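Local coordinates for dihydrodipicolinate reductase N-terminus domain-containing protein (Mycobacterium smegmatis, PDB 6IAQ) that binds NADP and, as a native amine dehydrogenase, probably catalyses the NADP-dependent reductive amination of ketones to chiral amines, at residues R199-R205 against F252-I258; V207-V212 against V265-E269. All blocks are in the same frame, centred on the assembly; numbering follows the deposited sequence.

Contact 1 of 2, residues R199-R205 against F252-I258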
ATOM      1  N   ARG A 199      17.463  17.372  22.667  1.00 34.82           N
ATOM      2  CA  ARG A 199      16.101  16.784  22.468  1.00 40.83           C
ATOM      3  C   ARG A 199      16.178  15.794  21.313  1.00 35.85           C
ATOM      4  O   ARG A 199      16.750  16.110  20.271  1.00 35.77           O
ATOM      5  CB  ARG A 199      15.033  17.848  22.201  1.00 41.55           C
ATOM      6  CG  ARG A 199      13.617  17.314  22.395  1.00 43.40           C
ATOM      7  CD  ARG A 199      12.778  17.544  21.165  1.00 41.97           C
ATOM      8  NE  ARG A 199      11.542  16.759  21.141  1.00 43.82           N
ATOM      9  CZ  ARG A 199      10.467  17.111  20.432  1.00 41.25           C
ATOM     10  NH1 ARG A 199      10.490  18.223  19.722  1.00 42.92           N
ATOM     11  NH2 ARG A 199       9.375  16.361  20.427  1.00 39.41           N
ATOM     12  N   PRO A 200      15.671  14.556  21.460  1.00 38.46           N
ATOM     13  CA  PRO A 200      15.760  13.571  20.381  1.00 40.68           C
ATOM     14  C   PRO A 200      15.017  14.005  19.122  1.00 40.70           C
ATOM     15  O   PRO A 200      14.111  14.849  19.202  1.00 37.98           O
ATOM     16  CB  PRO A 200      15.168  12.262  20.934  1.00 39.75           C
ATOM     17  CG  PRO A 200      14.591  12.599  22.277  1.00 43.63           C
ATOM     18  CD  PRO A 200      15.060  14.000  22.662  1.00 41.55           C
ATOM     19  N   PRO A 201      15.346  13.402  17.959  1.00 35.31           N
ATOM     20  CA  PRO A 201      14.608  13.669  16.729  1.00 35.52           C
ATOM     21  C   PRO A 201      13.145  13.197  16.904  1.00 35.69           C
ATOM     22  O   PRO A 201      12.852  12.294  17.677  1.00 34.41           O
ATOM     23  CB  PRO A 201      15.348  12.853  15.651  1.00 36.90           C
ATOM     24  CG  PRO A 201      16.009  11.703  16.427  1.00 39.43           C
ATOM     25  CD  PRO A 201      16.335  12.309  17.793  1.00 38.12           C
ATOM     26  N   THR A 202      12.235  13.878  16.234  1.00 30.89           N
ATOM     27  CA  THR A 202      10.794  13.529  16.221  1.00 32.47           C
ATOM     28  C   THR A 202      10.610  12.235  15.424  1.00 31.27           C
ATOM     29  O   THR A 202      11.337  11.995  14.445  1.00 27.33           O
ATOM     30  CB  THR A 202       9.943  14.684  15.684  1.00 34.13           C
ATOM     31  OG1 THR A 202      10.370  14.926  14.337  1.00 33.45           O
ATOM     32  CG2 THR A 202      10.072  15.920  16.554  1.00 36.15           C
ATOM     33  N   PHE A 203       9.627  11.428  15.822  1.00 31.21           N
ATOM     34  CA  PHE A 203       9.229  10.207  15.072  1.00 27.42           C
ATOM     35  C   PHE A 203       8.967  10.570  13.611  1.00 26.71           C
ATOM     36  O   PHE A 203       9.398   9.823  12.703  1.00 28.62           O
ATOM     37  CB  PHE A 203       7.986   9.570  15.691  1.00 27.45           C
ATOM     38  CG  PHE A 203       8.155   9.038  17.096  1.00 27.90           C
ATOM     39  CD1 PHE A 203       9.385   9.058  17.755  1.00 29.03           C
ATOM     40  CD2 PHE A 203       7.079   8.457  17.737  1.00 25.59           C
ATOM     41  CE1 PHE A 203       9.511   8.543  19.036  1.00 28.15           C
ATOM     42  CE2 PHE A 203       7.215   7.932  19.009  1.00 26.91           C
ATOM     43  CZ  PHE A 203       8.428   7.968  19.646  1.00 27.97           C
ATOM     44  N   GLY A 204       8.292  11.690  13.402  1.00 28.34           N
ATOM     45  CA  GLY A 204       7.867  12.134  12.067  1.00 30.54           C
ATOM     46  C   GLY A 204       9.036  12.507  11.181  1.00 30.67           C
ATOM     47  O   GLY A 204       8.927  12.333   9.960  1.00 29.19           O
ATOM     48  N   ARG A 205      10.142  12.980  11.759  1.00 29.83           N
ATOM     49  CA  ARG A 205      11.338  13.321  10.961  1.00 27.49           C
ATOM     50  C   ARG A 205      11.852  12.052  10.270  1.00 29.06           C
ATOM     51  O   ARG A 205      12.207  12.077   9.066  1.00 30.73           O
ATOM     52  CB  ARG A 205      12.366  14.009  11.860  1.00 32.42           C
ATOM     53  CG  ARG A 205      13.734  14.163  11.204  1.00 32.15           C
ATOM     54  CD  ARG A 205      13.694  15.032   9.961  1.00 34.09           C
ATOM     55  NE  ARG A 205      14.921  14.739   9.245  1.00 41.83           N
ATOM     56  CZ  ARG A 205      16.099  15.258   9.547  1.00 39.86           C
ATOM     57  NH1 ARG A 205      16.195  16.148  10.521  1.00 37.60           N
ATOM     58  NH2 ARG A 205      17.162  14.926   8.841  1.00 40.04           N
ATOM     59  N   PHE A 252       2.398  15.261  23.532  1.00 27.88           N
ATOM     60  CA  PHE A 252       2.760  16.388  22.655  1.00 29.15           C
ATOM     61  C   PHE A 252       2.413  16.070  21.209  1.00 29.00           C
ATOM     62  O   PHE A 252       2.253  14.890  20.832  1.00 28.59           O
ATOM     63  CB  PHE A 252       4.234  16.800  22.812  1.00 28.53           C
ATOM     64  CG  PHE A 252       5.274  15.761  22.471  1.00 30.03           C
ATOM     65  CD1 PHE A 252       5.627  15.495  21.156  1.00 32.97           C
ATOM     66  CD2 PHE A 252       5.986  15.128  23.477  1.00 28.49           C
ATOM     67  CE1 PHE A 252       6.601  14.553  20.853  1.00 31.07           C
ATOM     68  CE2 PHE A 252       6.951  14.182  23.168  1.00 28.31           C
ATOM     69  CZ  PHE A 252       7.265  13.911  21.861  1.00 30.00           C
ATOM     70  N   THR A 253       2.384  17.149  20.432  1.00 25.71           N
ATOM     71  CA  THR A 253       2.122  17.155  18.985  1.00 25.83           C
ATOM     72  C   THR A 253       3.343  17.752  18.289  1.00 25.10           C
ATOM     73  O   THR A 253       3.743  18.857  18.658  1.00 31.64           O
ATOM     74  CB  THR A 253       0.811  17.900  18.671  1.00 26.86           C
ATOM     75  OG1 THR A 253      -0.252  17.248  19.377  1.00 24.28           O
ATOM     76  CG2 THR A 253       0.579  17.982  17.173  1.00 24.34           C
ATOM     77  N   ASP A 254       3.900  17.027  17.338  1.00 28.03           N
ATOM     78  CA  ASP A 254       4.989  17.481  16.450  1.00 31.13           C
ATOM     79  C   ASP A 254       4.395  17.804  15.085  1.00 31.25           C
ATOM     80  O   ASP A 254       3.478  17.114  14.681  1.00 28.62           O
ATOM     81  CB  ASP A 254       6.079  16.425  16.231  1.00 31.75           C
ATOM     82  CG  ASP A 254       6.779  15.909  17.471  1.00 34.60           C
ATOM     83  OD1 ASP A 254       7.135  16.729  18.340  1.00 35.34           O
ATOM     84  OD2 ASP A 254       6.965  14.663  17.550  1.00 35.87           O
ATOM     85  N   ILE A 255       5.014  18.717  14.359  1.00 30.77           N
ATOM     86  CA  ILE A 255       4.818  18.937  12.903  1.00 35.54           C
ATOM     87  C   ILE A 255       6.201  19.036  12.273  1.00 34.01           C
ATOM     88  O   ILE A 255       7.035  19.785  12.784  1.00 38.68           O
ATOM     89  CB  ILE A 255       3.912  20.151  12.609  1.00 39.36           C
ATOM     90  CG1 ILE A 255       3.684  20.312  11.106  1.00 43.89           C
ATOM     91  CG2 ILE A 255       4.456  21.409  13.231  1.00 44.85           C
ATOM     92  CD1 ILE A 255       2.384  21.034  10.772  1.00 45.20           C
ATOM     93  N   ASP A 256       6.454  18.191  11.294  1.00 31.89           N
ATOM     94  CA  ASP A 256       7.719  18.087  10.550  1.00 32.56           C
ATOM     95  C   ASP A 256       7.424  18.377   9.087  1.00 36.27           C
ATOM     96  O   ASP A 256       6.355  17.974   8.595  1.00 35.48           O
ATOM     97  CB  ASP A 256       8.367  16.713  10.742  1.00 33.67           C
ATOM     98  CG  ASP A 256       8.909  16.578  12.145  1.00 35.35           C
ATOM     99  OD1 ASP A 256       9.931  17.263  12.436  1.00 34.77           O
ATOM    100  OD2 ASP A 256       8.264  15.883  12.951  1.00 32.02           O
ATOM    101  N   ARG A 257       8.366  19.032   8.425  1.00 33.99           N
ATOM    102  CA  ARG A 257       8.224  19.463   7.018  1.00 35.84           C
ATOM    103  C   ARG A 257       9.564  19.349   6.319  1.00 39.09           C
ATOM    104  O   ARG A 257      10.576  19.838   6.869  1.00 42.16           O
ATOM    105  CB  ARG A 257       7.728  20.906   6.982  1.00 42.37           C
ATOM    106  CG  ARG A 257       7.566  21.494   5.589  1.00 48.65           C
ATOM    107  CD  ARG A 257       7.178  22.948   5.775  1.00 56.02           C
ATOM    108  NE  ARG A 257       6.120  23.341   4.875  1.00 64.42           N
ATOM    109  CZ  ARG A 257       6.306  23.851   3.662  1.00 70.36           C
ATOM    110  NH1 ARG A 257       7.521  24.066   3.194  1.00 69.42           N
ATOM    111  NH2 ARG A 257       5.262  24.165   2.917  1.00 74.67           N
ATOM    112  N   ILE A 258       9.563  18.714   5.155  1.00 37.53           N
ATOM    113  CA  ILE A 258      10.748  18.633   4.269  1.00 36.96           C
ATOM    114  C   ILE A 258      10.339  19.132   2.888  1.00 42.11           C
ATOM    115  O   ILE A 258       9.429  18.529   2.277  1.00 39.86           O
ATOM    116  CB  ILE A 258      11.317  17.211   4.237  1.00 39.48           C
ATOM    117  CG1 ILE A 258      11.706  16.738   5.646  1.00 37.03           C
ATOM    118  CG2 ILE A 258      12.471  17.146   3.246  1.00 40.75           C
ATOM    119  CD1 ILE A 258      12.391  15.387   5.669  1.00 37.44           C
TER
HETATM  120  O   HOH W   1       8.305  12.491  18.310  1.00 24.98           O
HETATM  121  O   HOH W   2       6.554  13.159  15.223  1.00 26.04           O
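Thr-202 OG1 donates to Asp-256 OD2 at 2.7 Å and accepts from Arg-205 N at 3.2 Å. The first bond reaches the carboxylate from above its plane. The second is the capping bond of an N-cap, so the strand carboxylate holds the hydroxyl that starts helix 203-215. OG1 sits between the backbone N and the carbonyl carbon (chi1 61°), which lets one oxygen serve both partners. Asp-256 OD1 bonds Thr-224 OG1. Thr-202 CG2 lies against the other aspartate, 3.4 Å from Asp-254 CG. Asp-254 is held through both carboxylate oxygens. The Arg-199 and Asp-254 side chains come from opposite directions, and NH2 makes a salt bridge to OD1 on the syn side, 3.1 Å long and fairly straight at 161°. OD1 also bonds Thr-226 OG1, a group that Arg-199 NH1 shares. Two waters donate to Asp-254 OD2; one accepts from Phe-203 N, the other from Gly-204 N. A negative charge here would probably interact well with the positive end of the helix dipole. The edge of the Arg-199 guanidinium meets Phe-252, NH2 being 3.3 Å from CE1. This is an N-capped helix start packed on one face of the C-terminal domain's mixed sheet.

Contact 2 of 2, residues V207-V212 against V265-E269; sequences VLDALV and VFEFE
Val-207 opens the contact, with CG2 4.3 Å from Phe-268 CE2. Helix 203-215 lies here on one face of the mixed beta-sheet of the C-terminal domain, a helix-on-sheet layer packing. The axes of segments 207-212 and 265-269 approach to 9.2 Å and run roughly antiparallel (153°). Leu-208 is the next residue down, and its CA is the one nearest the strand, opposite Phe-266. Its two methyls divide the work. CD2 fits between the CB atoms of Phe-266 and Phe-268, 3.9 Å from each, while CD1 rests by Phe-266 O. The Leu-208 and Phe-266 side chains run alongside each other, pointing opposite ways. The two phenylalanines leave the same face of the strand but swing apart: CG of Phe-268 is anti to its backbone N (chi1 179°), whereas that of Phe-266 is anti to the carbonyl carbon (chi1 -61°). This turns the Phe-268 ring to Trp-145 (edge-to-face) and Trp-285, while the Phe-266 ring lies against Leu-211 and Val-212. One turn after Val-207, Leu-211 brings CB to 4.1 Å from Phe-266 CE2. Its side chain also touches Ile-149 of helix 141-153. Val-212 CG2 stands over one face of the Phe-266 ring in a CH-pi contact, 4.2 Å from its centroid.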
ATOM      1  N   VAL A 207      10.065   9.438   9.579  1.00 31.27           N
ATOM      2  CA  VAL A 207       9.034   9.085   8.554  1.00 30.59           C
ATOM      3  C   VAL A 207       9.346   9.829   7.248  1.00 26.79           C
ATOM      4  O   VAL A 207       9.405   9.184   6.197  1.00 29.72           O
ATOM      5  CB  VAL A 207       7.607   9.383   9.058  1.00 29.52           C
ATOM      6  CG1 VAL A 207       6.580   9.269   7.929  1.00 31.00           C
ATOM      7  CG2 VAL A 207       7.233   8.422  10.174  1.00 31.44           C
ATOM      8  N   LEU A 208       9.508  11.141   7.314  1.00 28.86           N
ATOM      9  CA  LEU A 208       9.716  11.976   6.104  1.00 34.10           C
ATOM     10  C   LEU A 208      11.081  11.671   5.467  1.00 32.99           C
ATOM     11  O   LEU A 208      11.154  11.677   4.229  1.00 32.38           O
ATOM     12  CB  LEU A 208       9.548  13.446   6.474  1.00 29.57           C
ATOM     13  CG  LEU A 208       8.163  13.841   6.975  1.00 33.13           C
ATOM     14  CD1 LEU A 208       8.023  15.347   7.117  1.00 32.90           C
ATOM     15  CD2 LEU A 208       7.055  13.264   6.098  1.00 33.61           C
ATOM     16  N   ASP A 209      12.115  11.353   6.248  1.00 33.78           N
ATOM     17  CA  ASP A 209      13.439  10.989   5.665  1.00 33.61           C
ATOM     18  C   ASP A 209      13.240   9.745   4.800  1.00 32.25           C
ATOM     19  O   ASP A 209      13.785   9.679   3.700  1.00 31.14           O
ATOM     20  CB  ASP A 209      14.516  10.746   6.734  1.00 38.45           C
ATOM     21  CG  ASP A 209      15.004  11.999   7.466  1.00 41.56           C
ATOM     22  OD1 ASP A 209      14.744  13.119   6.972  1.00 42.37           O
ATOM     23  OD2 ASP A 209      15.654  11.850   8.539  1.00 40.68           O
ATOM     24  N   ALA A 210      12.461   8.771   5.277  1.00 30.66           N
ATOM     25  CA  ALA A 210      12.185   7.509   4.547  1.00 32.59           C
ATOM     26  C   ALA A 210      11.436   7.823   3.241  1.00 35.55           C
ATOM     27  O   ALA A 210      11.817   7.247   2.203  1.00 32.56           O
ATOM     28  CB  ALA A 210      11.401   6.550   5.410  1.00 30.88           C
ATOM     29  N   LEU A 211      10.391   8.661   3.288  1.00 35.66           N
ATOM     30  CA  LEU A 211       9.560   8.943   2.082  1.00 34.16           C
ATOM     31  C   LEU A 211      10.414   9.678   1.045  1.00 33.64           C
ATOM     32  O   LEU A 211      10.391   9.306  -0.120  1.00 32.77           O
ATOM     33  CB  LEU A 211       8.324   9.751   2.490  1.00 35.16           C
ATOM     34  CG  LEU A 211       7.232   8.964   3.208  1.00 32.13           C
ATOM     35  CD1 LEU A 211       6.128   9.899   3.640  1.00 33.98           C
ATOM     36  CD2 LEU A 211       6.680   7.854   2.329  1.00 33.35           C
ATOM     37  N   VAL A 212      11.171  10.670   1.490  1.00 39.90           N
ATOM     38  CA  VAL A 212      12.067  11.480   0.612  1.00 37.82           C
ATOM     39  C   VAL A 212      13.102  10.562  -0.044  1.00 41.06           C
ATOM     40  O   VAL A 212      13.256  10.636  -1.287  1.00 44.60           O
ATOM     41  CB  VAL A 212      12.695  12.632   1.403  1.00 39.34           C
ATOM     42  CG1 VAL A 212      13.862  13.277   0.668  1.00 43.14           C
ATOM     43  CG2 VAL A 212      11.637  13.673   1.771  1.00 38.60           C
ATOM     44  N   VAL A 265       6.735  18.763  -1.515  1.00 41.88           N
ATOM     45  CA  VAL A 265       6.861  19.105  -0.077  1.00 42.46           C
ATOM     46  C   VAL A 265       6.160  18.009   0.719  1.00 43.26           C
ATOM     47  O   VAL A 265       5.039  17.596   0.330  1.00 40.70           O
ATOM     48  CB  VAL A 265       6.238  20.478   0.200  1.00 40.88           C
ATOM     49  CG1 VAL A 265       6.234  20.797   1.683  1.00 42.96           C
ATOM     50  CG2 VAL A 265       6.931  21.569  -0.618  1.00 46.16           C
ATOM     51  N   PHE A 266       6.789  17.576   1.807  1.00 38.67           N
ATOM     52  CA  PHE A 266       6.241  16.567   2.736  1.00 36.45           C
ATOM     53  C   PHE A 266       5.997  17.221   4.082  1.00 35.50           C
ATOM     54  O   PHE A 266       6.901  17.941   4.582  1.00 36.22           O
ATOM     55  CB  PHE A 266       7.214  15.405   2.873  1.00 38.10           C
ATOM     56  CG  PHE A 266       7.483  14.690   1.585  1.00 35.75           C
ATOM     57  CD1 PHE A 266       8.383  15.203   0.669  1.00 36.33           C
ATOM     58  CD2 PHE A 266       6.819  13.516   1.285  1.00 35.80           C
ATOM     59  CE1 PHE A 266       8.609  14.554  -0.530  1.00 37.08           C
ATOM     60  CE2 PHE A 266       7.072  12.858   0.095  1.00 35.19           C
ATOM     61  CZ  PHE A 266       7.986  13.365  -0.799  1.00 34.63           C
ATOM     62  N   GLU A 267       4.839  16.946   4.672  1.00 35.09           N
ATOM     63  CA  GLU A 267       4.466  17.502   5.993  1.00 39.91           C
ATOM     64  C   GLU A 267       3.729  16.432   6.793  1.00 36.47           C
ATOM     65  O   GLU A 267       2.847  15.756   6.236  1.00 38.13           O
ATOM     66  CB  GLU A 267       3.646  18.781   5.830  1.00 43.05           C
ATOM     67  CG  GLU A 267       3.508  19.552   7.123  1.00 53.06           C
ATOM     68  CD  GLU A 267       3.024  20.986   6.988  1.00 52.44           C
ATOM     69  OE1 GLU A 267       3.834  21.871   6.650  1.00 56.50           O
ATOM     70  OE2 GLU A 267       1.843  21.210   7.210  1.00 46.49           O
ATOM     71  N   PHE A 268       4.075  16.291   8.070  1.00 34.01           N
ATOM     72  CA  PHE A 268       3.494  15.249   8.954  1.00 31.02           C
ATOM     73  C   PHE A 268       3.292  15.813  10.354  1.00 33.93           C
ATOM     74  O   PHE A 268       4.259  16.225  11.013  1.00 32.43           O
ATOM     75  CB  PHE A 268       4.385  14.001   8.911  1.00 34.80           C
ATOM     76  CG  PHE A 268       3.907  12.873   9.789  1.00 32.92           C
ATOM     77  CD1 PHE A 268       2.634  12.343   9.627  1.00 35.21           C
ATOM     78  CD2 PHE A 268       4.756  12.278  10.703  1.00 34.62           C
ATOM     79  CE1 PHE A 268       2.194  11.291  10.413  1.00 36.51           C
ATOM     80  CE2 PHE A 268       4.316  11.238  11.505  1.00 37.27           C
ATOM     81  CZ  PHE A 268       3.043  10.734  11.351  1.00 38.29           C
ATOM     82  N   GLU A 269       2.048  15.806  10.807  1.00 29.23           N
ATOM     83  CA  GLU A 269       1.677  16.223  12.170  1.00 33.90           C
ATOM     84  C   GLU A 269       1.259  14.973  12.944  1.00 32.51           C
ATOM     85  O   GLU A 269       0.392  14.198  12.441  1.00 30.48           O
ATOM     86  CB  GLU A 269       0.554  17.252  12.101  1.00 34.91           C
ATOM     87  CG  GLU A 269      -0.018  17.615  13.446  1.00 34.22           C
ATOM     88  CD  GLU A 269      -1.142  18.632  13.361  1.00 39.09           C
ATOM     89  OE1 GLU A 269      -2.061  18.415  12.593  1.00 47.47           O
ATOM     90  OE2 GLU A 269      -1.062  19.655  14.035  1.00 51.38           O
TER

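Both contacts seat helix 203-215 on the same sheet. Contact 1 holds its N-terminus by polar groups of strand 249-260; contact 2 lays the following turns on apolar side chains of strand 265-273. Their centres are 10 Å apart. The two strands are antiparallel neighbours, probably joined by Ile-258 N to Phe-266 O at 2.8 Å and Phe-268 N to Asp-256 O at 2.9 Å. Leu-208 CD1 also packs 3.4 Å from Asp-256 O, and Gly-204 CA lies 3.4 Å from Phe-268 CD2, at the meeting point of the contacts. The bound NADP is not touched: it lies about 10 Å from the Phe-252 side chain and about 9 Å from that of Val-207.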